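Local structure of homoserine O-acetyltransferase (Bacillus anthracis str. 'Ames Ancestor', 3I1I) at residues 110-113 / 118-121. The protein probably transfers an acetyl group from acetyl-CoA to the hydroxyl of homoserine, an early step of methionine biosynthesis. Numbering follows the deposited sequence.
Sequences KSIN and DEYA
Asn113 lies across one face of the Tyr120 ring, and this stack forms the close-packed half of the contact between residues 110-113 and 118-121. CB of Asn113 sits 3.8 Å from the ring centroid, close to the ring normal, in a CH-pi contact. With CG anti to the backbone N (chi1 -179°), the amide is carried out over the CE1 side of the tyrosine, its plane 8° from that of the ring. A water joins the polar ends of the pair, donating to both Asn113 OD1 and Tyr120 OH, while OD1 also accepts from the backbone N of Lys115.

Beside the stack the two backbones are clamped by a single antiparallel bridge centred on Ile112 and Glu119. Tyr120 N donates to Ser111 O (3.0 Å), and Asn113 N donates to Asp118 O (2.7 Å). Ser111 O is gripped twice, since CA of Glu119 also approaches it at 3.2 Å in a CA-H...O contact.

The other flank is looser and more open to solvent. The exposed Ile112 side chain meets that of Glu119 loosely, CD1 standing 4.1 Å from CG, and the side chain of exposed Asp118 leaves its backbone away from residues 110-113. The polar link on this side is a salt bridge, in which Lys110 NZ meets the syn side of Glu119 OE1 at 3.1 Å, 29° out of the carboxylate plane. The bend at chi2 turns the lysine chain so that it crosses the glutamate at a slant; its ammonium group is shared with Gly212 O.

Together these bonds close a small hairpin-like excursion at the protein surface, within the long connection from strand 87-91 of the central sheet to helix 129-142. Its base is tied further by backbone bonding between Ala121 and Pro109, and Phe124, on the way to that helix, meets the Tyr120 ring edge-to-face.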
loop_
_atom_site.group_PDB
_atom_site.type_symbol
_atom_site.label_atom_id
_atom_site.label_comp_id
_atom_site.label_asym_id
_atom_site.label_seq_id
_atom_site.Cartn_x
_atom_site.Cartn_y
_atom_site.Cartn_z
ATOM N N LYS A 110 2.878 9.728 -21.586
ATOM C CA LYS A 110 3.936 9.392 -22.526
ATOM C C LYS A 110 3.827 10.106 -23.856
ATOM O O LYS A 110 4.796 10.086 -24.636
ATOM C CB LYS A 110 3.998 7.891 -22.802
ATOM C CG LYS A 110 4.789 7.071 -21.786
ATOM C CD LYS A 110 6.279 7.520 -21.665
ATOM C CE LYS A 110 6.876 7.228 -20.252
ATOM N NZ LYS A 110 7.966 8.190 -19.772
ATOM N N SER A 111 2.679 10.701 -24.157
ATOM C CA SER A 111 2.479 11.331 -25.454
ATOM C C SER A 111 3.327 12.600 -25.555
ATOM O O SER A 111 3.639 13.240 -24.536
ATOM C CB SER A 111 0.986 11.635 -25.688
ATOM O OG SER A 111 0.208 10.439 -25.633
ATOM N N ILE A 112 3.719 12.953 -26.785
ATOM C CA ILE A 112 4.493 14.169 -27.017
ATOM C C ILE A 112 3.555 15.368 -27.003
ATOM O O ILE A 112 2.554 15.383 -27.689
ATOM C CB ILE A 112 5.213 14.154 -28.394
ATOM C CG1 ILE A 112 6.088 12.897 -28.552
ATOM C CG2 ILE A 112 6.011 15.446 -28.595
ATOM C CD1 ILE A 112 7.201 12.733 -27.518
ATOM N N ASN A 113 3.884 16.388 -26.231
ATOM C CA ASN A 113 3.157 17.647 -26.313
ATOM C C ASN A 113 3.596 18.381 -27.597
ATOM O O ASN A 113 4.776 18.635 -27.777
ATOM C CB ASN A 113 3.472 18.470 -25.089
ATOM C CG ASN A 113 2.760 19.775 -25.071
ATOM O OD1 ASN A 113 2.129 20.187 -26.049
ATOM N ND2 ASN A 113 2.870 20.459 -23.951
ATOM N N ASP A 118 8.266 17.690 -26.141
ATOM C CA ASP A 118 8.546 16.816 -25.008
ATOM C C ASP A 118 7.279 16.100 -24.555
ATOM O O ASP A 118 6.142 16.532 -24.842
ATOM C CB ASP A 118 9.076 17.630 -23.826
ATOM C CG ASP A 118 10.404 18.333 -24.130
ATOM O OD1 ASP A 118 11.303 17.694 -24.723
ATOM O OD2 ASP A 118 10.553 19.519 -23.744
ATOM N N GLU A 119 7.486 15.017 -23.813
ATOM C CA GLU A 119 6.386 14.276 -23.209
ATOM C C GLU A 119 5.651 15.165 -22.241
ATOM O O GLU A 119 6.258 16.011 -21.616
ATOM C CB GLU A 119 6.893 13.040 -22.493
ATOM C CG GLU A 119 7.220 11.952 -23.463
ATOM C CD GLU A 119 7.897 10.755 -22.827
ATOM O OE1 GLU A 119 8.139 10.756 -21.582
ATOM O OE2 GLU A 119 8.178 9.805 -23.607
ATOM N N TYR A 120 4.337 14.993 -22.167
ATOM C CA TYR A 120 3.512 15.712 -21.205
ATOM C C TYR A 120 3.966 15.442 -19.767
ATOM O O TYR A 120 4.015 16.357 -18.938
ATOM C CB TYR A 120 2.050 15.282 -21.336
ATOM C CG TYR A 120 1.304 15.909 -22.491
ATOM C CD1 TYR A 120 0.841 17.211 -22.405
ATOM C CD2 TYR A 120 1.028 15.200 -23.646
ATOM C CE1 TYR A 120 0.159 17.799 -23.437
ATOM C CE2 TYR A 120 0.340 15.784 -24.686
ATOM C CZ TYR A 120 -0.093 17.089 -24.567
ATOM O OH TYR A 120 -0.804 17.694 -25.565
ATOM N N ALA A 121 4.279 14.181 -19.476
ATOM C CA ALA A 121 4.598 13.774 -18.122
ATOM C C ALA A 121 3.506 14.277 -17.165
ATOM O O ALA A 121 2.322 14.212 -17.503
ATOM C CB ALA A 121 6.008 14.261 -17.736
HETATM O O HOH W 1 -0.368 20.381 -25.778
#